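Local coordinates for alanine racemase, biosynthetic (Pseudomonas aeruginosa PAO1, PDB 6A2F), which belongs to the alanine racemase family of pyridoxal-phosphate enzymes, joining an N-terminal TIM-type barrel to a C-terminal domain rich in beta strands, at residues V120-D125 against L184-R189; S177-L182 against A203-L208. One frame throughout, in Å; residues are numbered along the deposited sequence.

Interaction 1 of 2, residues V120-D125 against L184-R189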
ATOM      1  N   VAL A 120      29.870   3.960 -14.151  1.00 12.11           N
ATOM      2  CA  VAL A 120      29.840   3.035 -13.029  1.00 11.93           C
ATOM      3  C   VAL A 120      29.998   3.820 -11.728  1.00 11.90           C
ATOM      4  O   VAL A 120      30.947   4.594 -11.571  1.00 11.87           O
ATOM      5  CB  VAL A 120      30.951   1.965 -13.150  1.00 11.94           C
ATOM      6  CG1 VAL A 120      31.001   1.089 -11.907  1.00 11.95           C
ATOM      7  CG2 VAL A 120      30.744   1.104 -14.391  1.00 11.93           C
ATOM      8  N   TRP A 121      29.048   3.629 -10.816  1.00 11.75           N
ATOM      9  CA  TRP A 121      29.094   4.225  -9.485  1.00 11.67           C
ATOM     10  C   TRP A 121      29.372   3.120  -8.474  1.00 11.87           C
ATOM     11  O   TRP A 121      28.568   2.196  -8.310  1.00 11.85           O
ATOM     12  CB  TRP A 121      27.763   4.905  -9.148  1.00 11.48           C
ATOM     13  CG  TRP A 121      27.397   6.057 -10.048  1.00 11.32           C
ATOM     14  CD1 TRP A 121      26.975   5.984 -11.347  1.00 11.19           C
ATOM     15  CD2 TRP A 121      27.408   7.451  -9.706  1.00 11.22           C
ATOM     16  NE1 TRP A 121      26.729   7.246 -11.837  1.00 11.13           N
ATOM     17  CE2 TRP A 121      26.981   8.165 -10.852  1.00 11.20           C
ATOM     18  CE3 TRP A 121      27.737   8.168  -8.545  1.00 11.15           C
ATOM     19  CZ2 TRP A 121      26.882   9.565 -10.872  1.00 11.15           C
ATOM     20  CZ3 TRP A 121      27.638   9.564  -8.567  1.00 11.07           C
ATOM     21  CH2 TRP A 121      27.207  10.242  -9.721  1.00 11.10           C
ATOM     22  N   LEU A 122      30.524   3.206  -7.816  1.00 11.99           N
ATOM     23  CA  LEU A 122      30.894   2.259  -6.776  1.00 12.05           C
ATOM     24  C   LEU A 122      30.257   2.705  -5.478  1.00 12.23           C
ATOM     25  O   LEU A 122      30.401   3.864  -5.076  1.00 12.28           O
ATOM     26  CB  LEU A 122      32.420   2.186  -6.613  1.00 12.03           C
ATOM     27  CG  LEU A 122      33.260   1.496  -7.687  1.00 11.98           C
ATOM     28  CD1 LEU A 122      34.741   1.710  -7.419  1.00 12.05           C
ATOM     29  CD2 LEU A 122      32.943   0.009  -7.748  1.00 12.05           C
ATOM     30  N   LYS A 123      29.550   1.790  -4.825  1.00 12.51           N
ATOM     31  CA  LYS A 123      28.840   2.128  -3.603  1.00 12.76           C
ATOM     32  C   LYS A 123      29.631   1.792  -2.355  1.00 12.90           C
ATOM     33  O   LYS A 123      29.974   0.637  -2.107  1.00 12.81           O
ATOM     34  CB  LYS A 123      27.458   1.469  -3.553  1.00 12.90           C
ATOM     35  CG  LYS A 123      26.615   1.938  -2.370  1.00 12.96           C
ATOM     36  CD  LYS A 123      25.192   1.419  -2.427  1.00 13.13           C
ATOM     37  CE  LYS A 123      24.404   2.068  -3.552  1.00 13.36           C
ATOM     38  NZ  LYS A 123      23.011   1.546  -3.580  1.00 13.78           N
ATOM     39  N   LEU A 124      29.907   2.827  -1.576  1.00 13.35           N
ATOM     40  CA  LEU A 124      30.505   2.679  -0.264  1.00 13.91           C
ATOM     41  C   LEU A 124      29.421   2.456   0.781  1.00 14.56           C
ATOM     42  O   LEU A 124      28.431   3.196   0.836  1.00 14.29           O
ATOM     43  CB  LEU A 124      31.309   3.935   0.089  1.00 13.72           C
ATOM     44  CG  LEU A 124      31.824   4.082   1.523  1.00 13.56           C
ATOM     45  CD1 LEU A 124      32.958   3.104   1.805  1.00 13.55           C
ATOM     46  CD2 LEU A 124      32.262   5.515   1.770  1.00 13.52           C
ATOM     47  N   ASP A 125      29.660   1.507   1.673  1.00 15.71           N
ATOM     48  CA  ASP A 125      28.773   1.315   2.794  1.00 16.81           C
ATOM     49  C   ASP A 125      29.492   2.114   3.872  1.00 17.38           C
ATOM     50  O   ASP A 125      30.547   1.715   4.343  1.00 17.51           O
ATOM     51  CB  ASP A 125      28.686  -0.154   3.187  1.00 17.30           C
ATOM     52  CG  ASP A 125      27.939  -0.367   4.491  1.00 17.81           C
ATOM     53  OD1 ASP A 125      27.302   0.574   4.983  1.00 18.17           O
ATOM     54  OD2 ASP A 125      27.993  -1.486   5.025  1.00 18.18           O
ATOM     55  N   LEU A 184      41.305   9.002  -4.251  1.00 20.97           N
ATOM     56  CA  LEU A 184      41.119   8.209  -5.469  1.00 20.21           C
ATOM     57  C   LEU A 184      40.478   9.024  -6.586  1.00 19.65           C
ATOM     58  O   LEU A 184      39.666   9.916  -6.330  1.00 19.62           O
ATOM     59  CB  LEU A 184      40.255   6.974  -5.193  1.00 20.00           C
ATOM     60  CG  LEU A 184      40.708   5.941  -4.160  1.00 19.89           C
ATOM     61  CD1 LEU A 184      39.557   4.995  -3.839  1.00 19.73           C
ATOM     62  CD2 LEU A 184      41.935   5.175  -4.634  1.00 19.41           C
ATOM     63  N   ASP A 185      40.834   8.689  -7.824  1.00 19.25           N
ATOM     64  CA  ASP A 185      40.321   9.377  -9.004  1.00 18.98           C
ATOM     65  C   ASP A 185      38.873   8.978  -9.303  1.00 18.49           C
ATOM     66  O   ASP A 185      38.600   7.876  -9.791  1.00 18.27           O
ATOM     67  CB  ASP A 185      41.220   9.098 -10.215  1.00 19.49           C
ATOM     68  CG  ASP A 185      40.906   9.989 -11.417  1.00 20.00           C
ATOM     69  OD1 ASP A 185      39.804  10.585 -11.489  1.00 20.07           O
ATOM     70  OD2 ASP A 185      41.775  10.083 -12.309  1.00 20.54           O
ATOM     71  N   PHE A 186      37.957   9.894  -9.001  1.00 17.83           N
ATOM     72  CA  PHE A 186      36.536   9.720  -9.272  1.00 17.08           C
ATOM     73  C   PHE A 186      36.037  10.834 -10.187  1.00 16.85           C
ATOM     74  O   PHE A 186      36.388  12.001 -10.006  1.00 16.43           O
ATOM     75  CB  PHE A 186      35.735   9.748  -7.967  1.00 16.79           C
ATOM     76  CG  PHE A 186      35.801   8.475  -7.174  1.00 16.57           C
ATOM     77  CD1 PHE A 186      35.311   7.281  -7.697  1.00 16.42           C
ATOM     78  CD2 PHE A 186      36.325   8.473  -5.884  1.00 16.47           C
ATOM     79  CE1 PHE A 186      35.356   6.105  -6.955  1.00 16.36           C
ATOM     80  CE2 PHE A 186      36.372   7.301  -5.139  1.00 16.35           C
ATOM     81  CZ  PHE A 186      35.884   6.116  -5.674  1.00 16.25           C
ATOM     82  N   ASP A 187      35.208  10.471 -11.160  1.00 16.85           N
ATOM     83  CA  ASP A 187      34.617  11.451 -12.064  1.00 16.83           C
ATOM     84  C   ASP A 187      33.479  12.207 -11.392  1.00 16.66           C
ATOM     85  O   ASP A 187      33.325  13.410 -11.596  1.00 16.63           O
ATOM     86  CB  ASP A 187      34.124  10.772 -13.342  1.00 17.04           C
ATOM     87  CG  ASP A 187      35.253  10.179 -14.151  1.00 17.29           C
ATOM     88  OD1 ASP A 187      36.044  10.959 -14.720  1.00 17.79           O
ATOM     89  OD2 ASP A 187      35.359   8.937 -14.214  1.00 17.28           O
ATOM     90  N   GLN A 188      32.686  11.492 -10.596  1.00 16.61           N
ATOM     91  CA  GLN A 188      31.548  12.074  -9.886  1.00 16.44           C
ATOM     92  C   GLN A 188      31.433  11.493  -8.484  1.00 16.66           C
ATOM     93  O   GLN A 188      31.725  10.316  -8.257  1.00 16.15           O
ATOM     94  CB  GLN A 188      30.225  11.832 -10.634  1.00 16.08           C
ATOM     95  CG  GLN A 188      30.236  12.080 -12.136  1.00 16.06           C
ATOM     96  CD  GLN A 188      30.202  13.550 -12.532  1.00 15.93           C
ATOM     97  OE1 GLN A 188      30.308  13.870 -13.706  1.00 16.03           O
ATOM     98  NE2 GLN A 188      30.048  14.443 -11.564  1.00 15.80           N
ATOM     99  N   ARG A 189      30.999  12.330  -7.550  1.00 17.21           N
ATOM    100  CA  ARG A 189      30.777  11.908  -6.176  1.00 17.86           C
ATOM    101  C   ARG A 189      29.364  12.289  -5.788  1.00 17.40           C
ATOM    102  O   ARG A 189      28.914  13.401  -6.077  1.00 17.62           O
ATOM    103  CB  ARG A 189      31.776  12.567  -5.222  1.00 19.18           C
ATOM    104  CG  ARG A 189      33.220  12.568  -5.699  1.00 20.75           C
ATOM    105  CD  ARG A 189      34.073  13.459  -4.814  1.00 22.42           C
ATOM    106  NE  ARG A 189      34.786  14.469  -5.598  1.00 24.05           N
ATOM    107  CZ  ARG A 189      34.507  15.773  -5.597  1.00 24.99           C
ATOM    108  NH1 ARG A 189      33.523  16.263  -4.843  1.00 25.23           N
ATOM    109  NH2 ARG A 189      35.224  16.598  -6.353  1.00 25.93           N
TER
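Trp121 and Gln188 supply the closest approach between 120-125 and 184-189, a van der Waals contact in which the far corner of the indole benzo ring meets an aliphatic carbon. Trp121 CH2 lies 3.5 Å from Gln188 CB, and the flanking Trp121 CZ2 and Trp121 CZ3 are each 4.0 Å from Gln188 CB. The methylene therefore sits close to one corner, approaching obliquely. Gln188 bends at its second torsion (chi2 -76°), which carries the amide away from the strand; its plane and that of the indole are nevertheless only 24° apart. Backbone enters too: Arg189 C is 4.3 Å from Trp121 CZ3, at the ring edge and near its plane. The polar corner of the indole is engaged elsewhere, with Trp121 NE1 hydrogen-bonded to Asp97.

A second, looser apolar contact joins Leu122 to Phe186. Leu122 CD1 meets the edge of the phenyl ring, 4.5 Å from Phe186 CE1 and near the ring plane. Leu138 of helix 135-145 touches both side chains, while His142 of that helix packs edge-to-face with Phe186.

The two CA atoms nearest each other, those of Trp121 and Gln188, are 8.2 Å apart, too far for direct strand pairing: strand 151-157 lies between strands 118-123 and 189-190. Leu122 points to helix 135-145, and Trp121, next along the strand, goes to the other side, consistent with the inside-outside alternation of a TIM-barrel strand.

Interaction 2 of 2, residues S177-L182 against A203-L208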
ATOM      1  N   SER A 177      34.088   8.694   6.461  1.00 22.54           N
ATOM      2  CA  SER A 177      34.322   7.485   5.675  1.00 22.07           C
ATOM      3  C   SER A 177      34.368   7.807   4.178  1.00 21.79           C
ATOM      4  O   SER A 177      35.295   7.397   3.479  1.00 21.60           O
ATOM      5  CB  SER A 177      33.236   6.445   5.962  1.00 22.06           C
ATOM      6  OG  SER A 177      33.350   5.331   5.092  1.00 22.38           O
ATOM      7  N   PHE A 178      33.365   8.551   3.711  1.00 21.56           N
ATOM      8  CA  PHE A 178      33.268   9.003   2.325  1.00 21.39           C
ATOM      9  C   PHE A 178      34.494   9.826   1.929  1.00 21.61           C
ATOM     10  O   PHE A 178      35.140   9.527   0.923  1.00 21.82           O
ATOM     11  CB  PHE A 178      31.978   9.818   2.128  1.00 21.20           C
ATOM     12  CG  PHE A 178      31.633  10.098   0.684  1.00 21.06           C
ATOM     13  CD1 PHE A 178      32.227  11.157  -0.003  1.00 20.93           C
ATOM     14  CD2 PHE A 178      30.692   9.318   0.019  1.00 20.92           C
ATOM     15  CE1 PHE A 178      31.906  11.419  -1.328  1.00 20.72           C
ATOM     16  CE2 PHE A 178      30.362   9.578  -1.305  1.00 20.92           C
ATOM     17  CZ  PHE A 178      30.968  10.630  -1.978  1.00 20.98           C
ATOM     18  N   LEU A 179      34.812  10.844   2.732  1.00 21.76           N
ATOM     19  CA  LEU A 179      35.932  11.751   2.462  1.00 21.84           C
ATOM     20  C   LEU A 179      37.290  11.046   2.452  1.00 22.04           C
ATOM     21  O   LEU A 179      38.211  11.473   1.751  1.00 22.11           O
ATOM     22  CB  LEU A 179      35.954  12.904   3.472  1.00 21.88           C
ATOM     23  CG  LEU A 179      34.847  13.966   3.410  1.00 22.09           C
ATOM     24  CD1 LEU A 179      34.815  14.761   4.706  1.00 21.87           C
ATOM     25  CD2 LEU A 179      35.004  14.895   2.213  1.00 21.93           C
ATOM     26  N   GLY A 180      37.405   9.967   3.225  1.00 21.88           N
ATOM     27  CA  GLY A 180      38.637   9.187   3.290  1.00 22.09           C
ATOM     28  C   GLY A 180      38.964   8.429   2.012  1.00 22.74           C
ATOM     29  O   GLY A 180      39.993   7.755   1.932  1.00 23.25           O
ATOM     30  N   LEU A 181      38.091   8.532   1.013  1.00 22.62           N
ATOM     31  CA  LEU A 181      38.319   7.878  -0.272  1.00 22.86           C
ATOM     32  C   LEU A 181      38.607   8.869  -1.398  1.00 22.83           C
ATOM     33  O   LEU A 181      38.896   8.465  -2.524  1.00 22.73           O
ATOM     34  CB  LEU A 181      37.130   6.988  -0.650  1.00 22.96           C
ATOM     35  CG  LEU A 181      36.840   5.735   0.180  1.00 22.85           C
ATOM     36  CD1 LEU A 181      35.486   5.172  -0.218  1.00 22.77           C
ATOM     37  CD2 LEU A 181      37.928   4.682   0.024  1.00 22.48           C
ATOM     38  N   LEU A 182      38.551  10.163  -1.088  1.00 22.96           N
ATOM     39  CA  LEU A 182      38.643  11.197  -2.117  1.00 23.08           C
ATOM     40  C   LEU A 182      40.072  11.482  -2.607  1.00 23.13           C
ATOM     41  O   LEU A 182      40.305  12.411  -3.386  1.00 23.26           O
ATOM     42  CB  LEU A 182      37.906  12.474  -1.682  1.00 23.45           C
ATOM     43  CG  LEU A 182      36.394  12.353  -1.385  1.00 23.40           C
ATOM     44  CD1 LEU A 182      35.735  13.728  -1.347  1.00 23.13           C
ATOM     45  CD2 LEU A 182      35.666  11.452  -2.377  1.00 23.20           C
ATOM     46  N   ALA A 203      28.076  17.353   2.143  1.00 16.64           N
ATOM     47  CA  ALA A 203      27.685  16.116   1.474  1.00 16.13           C
ATOM     48  C   ALA A 203      27.248  16.339   0.029  1.00 15.66           C
ATOM     49  O   ALA A 203      26.974  15.375  -0.686  1.00 15.42           O
ATOM     50  CB  ALA A 203      26.577  15.423   2.256  1.00 16.35           C
ATOM     51  N   HIS A 204      27.180  17.604  -0.388  1.00 15.13           N
ATOM     52  CA  HIS A 204      26.656  17.962  -1.710  1.00 14.69           C
ATOM     53  C   HIS A 204      27.440  17.345  -2.869  1.00 14.60           C
ATOM     54  O   HIS A 204      26.841  16.907  -3.854  1.00 14.61           O
ATOM     55  CB  HIS A 204      26.545  19.486  -1.881  1.00 14.46           C
ATOM     56  CG  HIS A 204      25.446  20.111  -1.073  1.00 14.46           C
ATOM     57  ND1 HIS A 204      25.281  21.476  -0.970  1.00 14.45           N
ATOM     58  CD2 HIS A 204      24.467  19.558  -0.317  1.00 14.33           C
ATOM     59  CE1 HIS A 204      24.240  21.737  -0.202  1.00 14.28           C
ATOM     60  NE2 HIS A 204      23.729  20.591   0.209  1.00 14.37           N
ATOM     61  N   MET A 205      28.769  17.319  -2.746  1.00 14.35           N
ATOM     62  CA  MET A 205      29.648  16.700  -3.750  1.00 14.09           C
ATOM     63  C   MET A 205      29.314  17.136  -5.189  1.00 13.88           C
ATOM     64  O   MET A 205      29.224  18.330  -5.455  1.00 13.88           O
ATOM     65  CB  MET A 205      29.652  15.173  -3.592  1.00 14.22           C
ATOM     66  CG  MET A 205      30.072  14.687  -2.208  1.00 14.30           C
ATOM     67  SD  MET A 205      31.799  15.069  -1.842  1.00 14.57           S
ATOM     68  CE  MET A 205      31.840  14.782  -0.077  1.00 14.52           C
ATOM     69  N   ASP A 206      29.126  16.187  -6.108  1.00 13.46           N
ATOM     70  CA  ASP A 206      28.883  16.528  -7.519  1.00 13.01           C
ATOM     71  C   ASP A 206      27.422  16.368  -7.949  1.00 12.70           C
ATOM     72  O   ASP A 206      26.905  17.192  -8.705  1.00 12.56           O
ATOM     73  CB  ASP A 206      29.784  15.704  -8.444  1.00 13.03           C
ATOM     74  CG  ASP A 206      31.255  15.874  -8.133  1.00 13.08           C
ATOM     75  OD1 ASP A 206      31.740  17.027  -8.106  1.00 13.27           O
ATOM     76  OD2 ASP A 206      31.929  14.850  -7.919  1.00 13.03           O
ATOM     77  N   TRP A 207      26.775  15.303  -7.476  1.00 12.27           N
ATOM     78  CA  TRP A 207      25.383  15.016  -7.811  1.00 11.95           C
ATOM     79  C   TRP A 207      24.540  14.839  -6.550  1.00 11.83           C
ATOM     80  O   TRP A 207      24.780  13.934  -5.750  1.00 11.86           O
ATOM     81  CB  TRP A 207      25.265  13.773  -8.710  1.00 11.67           C
ATOM     82  CG  TRP A 207      25.654  14.011 -10.143  1.00 11.54           C
ATOM     83  CD1 TRP A 207      26.920  14.110 -10.642  1.00 11.50           C
ATOM     84  CD2 TRP A 207      24.769  14.167 -11.264  1.00 11.46           C
ATOM     85  NE1 TRP A 207      26.883  14.330 -12.001  1.00 11.35           N
ATOM     86  CE2 TRP A 207      25.577  14.370 -12.410  1.00 11.36           C
ATOM     87  CE3 TRP A 207      23.374  14.167 -11.411  1.00 11.37           C
ATOM     88  CZ2 TRP A 207      25.038  14.566 -13.688  1.00 11.26           C
ATOM     89  CZ3 TRP A 207      22.839  14.366 -12.683  1.00 11.45           C
ATOM     90  CH2 TRP A 207      23.676  14.558 -13.807  1.00 11.25           C
ATOM     91  N   LEU A 208      23.561  15.723  -6.382  1.00 11.61           N
ATOM     92  CA  LEU A 208      22.565  15.595  -5.328  1.00 11.45           C
ATOM     93  C   LEU A 208      21.575  14.499  -5.701  1.00 11.41           C
ATOM     94  O   LEU A 208      21.381  14.213  -6.883  1.00 11.58           O
ATOM     95  CB  LEU A 208      21.819  16.919  -5.145  1.00 11.50           C
ATOM     96  CG  LEU A 208      22.634  18.214  -5.004  1.00 11.51           C
ATOM     97  CD1 LEU A 208      21.702  19.413  -5.036  1.00 11.48           C
ATOM     98  CD2 LEU A 208      23.491  18.223  -3.742  1.00 11.35           C
TER
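Met205 reaches across to Phe178, Leu179 and Leu182, and its thioether makes every contact between 203-208 and 177-182. The tight part is at the phenyl ring. Met205 CE lies 3.6 Å from both Phe178 CD1 and Phe178 CE1, so the methyl is set against one ring bond, while Met205 SD is 3.7 Å from Phe178 CE1. The sulfur stands 4.9 Å from the centroid of the Phe178 ring and 64° off its normal, an oblique Met-aromatic contact. Two torsions explain the fit: Phe178 has CG opposite its backbone N (chi1 -168°), which directs the ring toward Met205, and Met205 is bent at chi2 (-66°), which lets sulfur and methyl run past the ring in the opposite direction.

Packing thins toward solvent. The exposed Leu179 gives a single methyl, with Leu179 CD2 3.9 Å from Met205 CE, the two side chains passing at a slant. Partly exposed Leu182 meets the thioether tip to tip, its CD1 4.2 Å from Met205 SD. A type I beta turn from Leu179 to Leu182, closed by Leu182 N to Leu179 O at 3.1 Å, brings these two leucines to bear on the same methionine.

Arg189 of strand 189-190 touches Phe178, Leu182 and Met205. The contact thus joins the end of helix 169-179 to the loop entering strand 207-208, within the outer helix-and-loop layer of a TIM-type beta/alpha barrel.

Interactions 1 and 2 interlock, their segments alternating along the chain and their centres about 9 Å apart. Both rely on apolar contact, but interaction 1 reaches past strand 151-157, from strand 118-123 to the loop running into strand 189-190, with Trp121 and Leu122 both buried, whereas interaction 2 lies in the outer layer and runs from buried Phe178 to exposed Leu179. Arg189 connects them: its backbone N is 2.7 Å from Asp206 OD2, and Arg189 O is 3.2 Å from Trp207 N, both probable hydrogen bonds. One backbone-to-carboxylate and one backbone-to-backbone bond therefore tie Arg189 to 203-208, while the side chains supply indole-methylene and leucine-phenyl packing in the first and thioether packing in the second.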